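Local coordinates for protein cytokinin riboside 5'-monophosphate phosphoribohydrolase (Streptomyces coelicolor, PDB 5ZI9) that is a Rossmann-like protein of the SLOG clan, built round a parallel beta sheet flanked by helices, in an assembly of six chains, at residues Gly122-Glu125 / Thr129-Gly132; Gly210-Leu215 / Phe233-Asp238. One frame throughout, in Å; residues are numbered along the deposited sequence.

Overall arrangement
Contacts 1 and 2 both lay a helix against the same parallel sheet, each within its own beta-alpha-beta unit, and their centres are 26 Å apart, with nearest atoms about 14 Å from each other. Contact 1 (122-125 with 129-132) is the more buried: helix 115-125 meets strand 130-135, within this chain the second strand in from one border, through small side chains and one leucine. Contact 2 (210-215 with 233-238) lies farther from the chain centre and is partly buried. There helix 205-220 covers strand 234-236, the outermost at the other border within this chain, through valines, a leucine and a phenylalanine ring. Neither has a hydrogen bond across it. Segment 210-215 reaches a second subunit, whereas no other chain touches those of contact 1.

Contact 1. Residues Gly122-Glu125 / Thr129-Gly132; sequences GALE and TSVG. With EDO (1,2-ethanediol), chain M.
Ser130 turns its CB toward the last turn of helix 115-125, where two side chains meet it. Leu124 comes nearest, with CD2 3.8 Å from Ser130 CB; its CG lies anti to the carbonyl carbon (chi1 -83°), which brings this branch across although the Leu124 CA-CB bond does not itself aim at the strand. Ala123 does point at the strand, its CB 4.2 Å from Ser130 CB. The packing is thus carbon on carbon, while the serine hydroxyl has partners beyond the two segments. OG is anti to the backbone N (chi1 178°) and hydrogen-bonds with Asn120 ND2 and Tyr146 O; the same Asn120 amide also bonds to Val131 O, tying the helix to the strand one turn before Leu124. At the strand's entrance, Thr129 N donates to O1 of a 1,2-ethanediol, probably from the crystallisation liquor, at 2.9 Å and 158°. Farther out, Ala123 also rests on Val107 of strand 106-109 and on Val101 of helix 88-102. The arrangement is the close of a beta-alpha-beta crossover: strand 106-109, helix 115-125, a short turn, and then strand 130-135 alongside the first in the parallel sheet.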
ATOM      1  N   GLY B 122      17.431  34.696   7.087  1.00 32.17           N
ATOM      2  CA  GLY B 122      17.681  35.454   5.873  1.00 31.22           C
ATOM      3  C   GLY B 122      16.551  35.310   4.875  1.00 31.81           C
ATOM      4  O   GLY B 122      16.172  36.276   4.256  1.00 35.12           O
ATOM      5  N   ALA B 123      15.993  34.113   4.723  1.00 31.53           N
ATOM      6  CA  ALA B 123      14.972  33.888   3.710  1.00 31.63           C
ATOM      7  C   ALA B 123      13.675  34.617   4.018  1.00 34.21           C
ATOM      8  O   ALA B 123      12.912  34.973   3.100  1.00 31.33           O
ATOM      9  CB  ALA B 123      14.718  32.414   3.541  1.00 31.00           C
ATOM     10  N   LEU B 124      13.435  34.824   5.318  1.00 37.55           N
ATOM     11  CA  LEU B 124      12.256  35.550   5.806  1.00 37.98           C
ATOM     12  C   LEU B 124      12.414  37.054   5.652  1.00 38.60           C
ATOM     13  O   LEU B 124      11.485  37.738   5.201  1.00 36.78           O
ATOM     14  CB  LEU B 124      11.972  35.211   7.277  1.00 38.34           C
ATOM     15  CG  LEU B 124      11.185  33.925   7.551  1.00 38.72           C
ATOM     16  CD1 LEU B 124      10.622  34.011   8.967  1.00 38.55           C
ATOM     17  CD2 LEU B 124      10.072  33.619   6.525  1.00 39.21           C
ATOM     18  N   GLU B 125      13.592  37.563   6.019  1.00 38.88           N
ATOM     19  CA  GLU B 125      13.932  38.973   5.776  1.00 38.53           C
ATOM     20  C   GLU B 125      13.601  39.421   4.355  1.00 39.37           C
ATOM     21  O   GLU B 125      13.125  40.553   4.170  1.00 41.09           O
ATOM     22  CB  GLU B 125      15.403  39.255   6.032  1.00 36.79           C
ATOM     23  CG  GLU B 125      15.793  39.176   7.497  1.00 39.80           C
ATOM     24  CD  GLU B 125      17.227  39.651   7.761  1.00 42.63           C
ATOM     25  OE1 GLU B 125      17.814  40.283   6.837  1.00 45.03           O
ATOM     26  OE2 GLU B 125      17.764  39.407   8.890  1.00 37.62           O
ATOM     27  N   THR B 129      10.052  31.987   0.765  1.00 40.34           N
ATOM     28  CA  THR B 129       9.574  30.771   1.424  1.00 38.12           C
ATOM     29  C   THR B 129      10.732  30.053   2.151  1.00 35.87           C
ATOM     30  O   THR B 129      11.744  29.691   1.542  1.00 37.57           O
ATOM     31  CB  THR B 129       8.742  29.844   0.510  1.00 38.40           C
ATOM     32  OG1 THR B 129       9.278  28.533   0.554  1.00 40.81           O
ATOM     33  CG2 THR B 129       8.706  30.277  -0.893  1.00 38.54           C
ATOM     34  N   SER B 130      10.562  29.881   3.466  1.00 35.03           N
ATOM     35  CA  SER B 130      11.599  29.369   4.385  1.00 31.77           C
ATOM     36  C   SER B 130      11.210  27.982   4.918  1.00 32.54           C
ATOM     37  O   SER B 130      10.263  27.862   5.663  1.00 30.81           O
ATOM     38  CB  SER B 130      11.745  30.306   5.549  1.00 29.87           C
ATOM     39  OG  SER B 130      12.679  29.839   6.484  1.00 32.21           O
ATOM     40  N   VAL B 131      11.929  26.939   4.493  1.00 33.83           N
ATOM     41  CA  VAL B 131      11.603  25.533   4.830  1.00 32.28           C
ATOM     42  C   VAL B 131      12.584  24.957   5.870  1.00 29.75           C
ATOM     43  O   VAL B 131      13.816  25.154   5.826  1.00 28.57           O
ATOM     44  CB  VAL B 131      11.506  24.622   3.579  1.00 31.25           C
ATOM     45  CG1 VAL B 131      10.854  23.263   3.895  1.00 31.06           C
ATOM     46  CG2 VAL B 131      10.700  25.289   2.493  1.00 30.82           C
ATOM     47  N   GLY B 132      11.991  24.275   6.839  1.00 28.73           N
ATOM     48  CA  GLY B 132      12.752  23.577   7.891  1.00 28.67           C
ATOM     49  C   GLY B 132      12.318  22.126   8.002  1.00 25.47           C
ATOM     50  O   GLY B 132      11.223  21.856   8.462  1.00 22.85           O
TER
HETATM   51  C1  EDO M 503      11.269  31.758  -2.959  1.00 32.91           C
HETATM   52  O1  EDO M 503      11.671  32.234  -1.641  1.00 30.58           O
HETATM   53  C2  EDO M 503      10.227  32.644  -3.615  1.00 33.81           C
HETATM   54  O2  EDO M 503       8.947  32.236  -3.060  1.00 39.97           O

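Contact 2. Residues Gly210-Leu215 / Phe233-Asp238; sequences GLVDWL and FHVTDD
Val212 reaches from helix 205-220 to the ring of Phe233 and to Val235, and the contact across the two segments is wholly apolar. On the valine, CG2 makes both contacts: Val212 CG2 sits at the ring edge, near the ring plane, 3.6 Å from Phe233 CE2, and 4.2 Å from Val235 CG2. A chi1 of 170° puts this branch anti to the carbonyl carbon, beside the backbone N. Leu215, one turn on, brings CD1 to 4.2 Å from Phe233 CZ, approaching the ring obliquely. The far end of the ring abuts both: CE2 and CZ lie against Val212 CG2, and CZ also against Leu215 CD1, while Val212 and Phe233 run past each other in opposite directions. Val235 CG2 also lies in the ring plane at its edge, so two valine methyls border the same rim.

Polar bonds stay within each segment or lead away from the contact. Leu215 N donates to Leu211 O at 2.9 Å, keeping the helical turn that presents Val212 and Leu215. Past the strand, Asp238 N donates to Thr236 OG1 at 3.1 Å and 166°, forming an ST turn, and Asp238 takes the N-cap position of helix 239-249.

Within this chain, strand 234-236 borders the parallel sheet beside strand 200-203, whose Ile200 and Leu202 also touch Phe233. Leu187 of helix 177-191 packs on the ring as well. Helix 205-220 links these two strands in a beta-alpha-beta unit, and meets the second subunit, where Trp214 NE1 hydrogen-bonds to Tyr207 O of that chain.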
ATOM      1  N   GLY B 210      41.599  22.886   4.305  1.00 34.82           N
ATOM      2  CA  GLY B 210      42.314  21.688   4.741  1.00 33.42           C
ATOM      3  C   GLY B 210      41.684  20.401   4.225  1.00 33.14           C
ATOM      4  O   GLY B 210      42.377  19.410   3.991  1.00 30.67           O
ATOM      5  N   LEU B 211      40.367  20.421   4.050  1.00 32.44           N
ATOM      6  CA  LEU B 211      39.659  19.279   3.496  1.00 33.49           C
ATOM      7  C   LEU B 211      39.996  19.124   2.010  1.00 31.20           C
ATOM      8  O   LEU B 211      40.439  18.073   1.585  1.00 31.01           O
ATOM      9  CB  LEU B 211      38.133  19.414   3.715  1.00 34.53           C
ATOM     10  CG  LEU B 211      37.229  18.336   3.105  1.00 33.49           C
ATOM     11  CD1 LEU B 211      37.560  16.992   3.746  1.00 33.95           C
ATOM     12  CD2 LEU B 211      35.769  18.703   3.270  1.00 32.38           C
ATOM     13  N   VAL B 212      39.797  20.188   1.243  1.00 29.71           N
ATOM     14  CA  VAL B 212      40.164  20.208  -0.179  1.00 27.87           C
ATOM     15  C   VAL B 212      41.638  19.818  -0.425  1.00 26.24           C
ATOM     16  O   VAL B 212      41.943  19.136  -1.388  1.00 22.89           O
ATOM     17  CB  VAL B 212      39.847  21.600  -0.795  1.00 28.46           C
ATOM     18  CG1 VAL B 212      40.443  21.740  -2.186  1.00 27.37           C
ATOM     19  CG2 VAL B 212      38.330  21.837  -0.862  1.00 29.51           C
ATOM     20  N   ASP B 213      42.546  20.231   0.453  1.00 28.37           N
ATOM     21  CA  ASP B 213      43.968  19.840   0.332  1.00 31.33           C
ATOM     22  C   ASP B 213      44.221  18.381   0.486  1.00 33.08           C
ATOM     23  O   ASP B 213      45.152  17.859  -0.146  1.00 33.87           O
ATOM     24  CB  ASP B 213      44.865  20.496   1.376  1.00 33.92           C
ATOM     25  CG  ASP B 213      45.181  21.945   1.064  1.00 36.95           C
ATOM     26  OD1 ASP B 213      44.762  22.522   0.001  1.00 37.25           O
ATOM     27  OD2 ASP B 213      45.840  22.507   1.958  1.00 36.93           O
ATOM     28  N   TRP B 214      43.451  17.742   1.375  1.00 33.89           N
ATOM     29  CA  TRP B 214      43.538  16.293   1.579  1.00 30.83           C
ATOM     30  C   TRP B 214      42.905  15.559   0.397  1.00 30.55           C
ATOM     31  O   TRP B 214      43.453  14.580  -0.083  1.00 30.28           O
ATOM     32  CB  TRP B 214      42.890  15.899   2.908  1.00 30.72           C
ATOM     33  CG  TRP B 214      42.878  14.428   3.145  1.00 32.07           C
ATOM     34  CD1 TRP B 214      43.934  13.628   3.504  1.00 31.52           C
ATOM     35  CD2 TRP B 214      41.751  13.574   3.026  1.00 31.17           C
ATOM     36  NE1 TRP B 214      43.526  12.330   3.603  1.00 30.33           N
ATOM     37  CE2 TRP B 214      42.190  12.266   3.303  1.00 30.63           C
ATOM     38  CE3 TRP B 214      40.404  13.790   2.703  1.00 32.25           C
ATOM     39  CZ2 TRP B 214      41.336  11.176   3.270  1.00 29.77           C
ATOM     40  CZ3 TRP B 214      39.557  12.710   2.666  1.00 31.75           C
ATOM     41  CH2 TRP B 214      40.028  11.415   2.959  1.00 31.55           C
ATOM     42  N   LEU B 215      41.760  16.031  -0.082  1.00 31.68           N
ATOM     43  CA  LEU B 215      41.122  15.442  -1.267  1.00 32.70           C
ATOM     44  C   LEU B 215      42.062  15.408  -2.461  1.00 32.48           C
ATOM     45  O   LEU B 215      42.114  14.426  -3.153  1.00 29.52           O
ATOM     46  CB  LEU B 215      39.855  16.205  -1.654  1.00 33.10           C
ATOM     47  CG  LEU B 215      38.677  16.165  -0.670  1.00 34.79           C
ATOM     48  CD1 LEU B 215      37.587  17.132  -1.094  1.00 31.58           C
ATOM     49  CD2 LEU B 215      38.100  14.758  -0.576  1.00 37.06           C
ATOM     50  N   PHE B 233      32.313  20.986  -7.005  1.00 32.59           N
ATOM     51  CA  PHE B 233      31.945  22.013  -6.074  1.00 33.67           C
ATOM     52  C   PHE B 233      32.808  23.240  -6.308  1.00 33.92           C
ATOM     53  O   PHE B 233      33.799  23.135  -6.991  1.00 36.32           O
ATOM     54  CB  PHE B 233      32.092  21.508  -4.651  1.00 31.69           C
ATOM     55  CG  PHE B 233      33.494  21.050  -4.278  1.00 32.07           C
ATOM     56  CD1 PHE B 233      33.925  19.759  -4.546  1.00 31.18           C
ATOM     57  CD2 PHE B 233      34.354  21.890  -3.588  1.00 32.44           C
ATOM     58  CE1 PHE B 233      35.185  19.332  -4.160  1.00 32.14           C
ATOM     59  CE2 PHE B 233      35.628  21.461  -3.192  1.00 32.50           C
ATOM     60  CZ  PHE B 233      36.045  20.184  -3.477  1.00 32.35           C
ATOM     61  N   HIS B 234      32.403  24.396  -5.780  1.00 33.94           N
ATOM     62  CA  HIS B 234      33.237  25.613  -5.792  1.00 36.74           C
ATOM     63  C   HIS B 234      33.390  26.050  -4.343  1.00 33.01           C
ATOM     64  O   HIS B 234      32.502  25.866  -3.553  1.00 35.51           O
ATOM     65  CB  HIS B 234      32.649  26.745  -6.675  1.00 41.35           C
ATOM     66  CG  HIS B 234      31.872  26.261  -7.884  1.00 53.12           C
ATOM     67  ND1 HIS B 234      32.292  26.464  -9.188  1.00 60.81           N
ATOM     68  CD2 HIS B 234      30.687  25.597  -7.984  1.00 60.82           C
ATOM     69  CE1 HIS B 234      31.407  25.947 -10.030  1.00 58.81           C
ATOM     70  NE2 HIS B 234      30.425  25.412  -9.326  1.00 60.14           N
ATOM     71  N   VAL B 235      34.538  26.587  -3.992  1.00 30.26           N
ATOM     72  CA  VAL B 235      34.758  27.168  -2.702  1.00 28.51           C
ATOM     73  C   VAL B 235      34.814  28.690  -2.860  1.00 31.34           C
ATOM     74  O   VAL B 235      35.501  29.205  -3.718  1.00 33.22           O
ATOM     75  CB  VAL B 235      36.069  26.679  -2.117  1.00 27.44           C
ATOM     76  CG1 VAL B 235      36.312  27.283  -0.729  1.00 26.66           C
ATOM     77  CG2 VAL B 235      36.076  25.156  -2.087  1.00 27.76           C
ATOM     78  N   THR B 236      34.129  29.405  -1.983  1.00 34.54           N
ATOM     79  CA  THR B 236      34.052  30.849  -2.053  1.00 35.13           C
ATOM     80  C   THR B 236      33.915  31.475  -0.668  1.00 37.05           C
ATOM     81  O   THR B 236      33.520  30.818   0.298  1.00 39.39           O
ATOM     82  CB  THR B 236      32.892  31.274  -2.966  1.00 35.54           C
ATOM     83  OG1 THR B 236      32.990  32.667  -3.234  1.00 37.08           O
ATOM     84  CG2 THR B 236      31.553  30.986  -2.356  1.00 35.80           C
ATOM     85  N   ASP B 237      34.290  32.743  -0.570  1.00 35.64           N
ATOM     86  CA  ASP B 237      34.028  33.510   0.631  1.00 33.78           C
ATOM     87  C   ASP B 237      33.013  34.591   0.348  1.00 33.82           C
ATOM     88  O   ASP B 237      32.708  35.346   1.239  1.00 37.39           O
ATOM     89  CB  ASP B 237      35.318  34.102   1.159  1.00 33.74           C
ATOM     90  CG  ASP B 237      36.258  33.044   1.705  1.00 36.13           C
ATOM     91  OD1 ASP B 237      35.869  32.199   2.539  1.00 35.47           O
ATOM     92  OD2 ASP B 237      37.419  33.051   1.312  1.00 38.30           O
ATOM     93  N   ASP B 238      32.453  34.637  -0.860  1.00 33.84           N
ATOM     94  CA  ASP B 238      31.614  35.732  -1.262  1.00 36.17           C
ATOM     95  C   ASP B 238      30.180  35.230  -1.454  1.00 39.30           C
ATOM     96  O   ASP B 238      29.884  34.361  -2.297  1.00 38.12           O
ATOM     97  CB  ASP B 238      32.162  36.396  -2.539  1.00 37.14           C
ATOM     98  CG  ASP B 238      31.324  37.568  -2.978  1.00 39.34           C
ATOM     99  OD1 ASP B 238      30.864  38.313  -2.106  1.00 50.43           O
ATOM    100  OD2 ASP B 238      31.050  37.729  -4.173  1.00 40.28           O
TER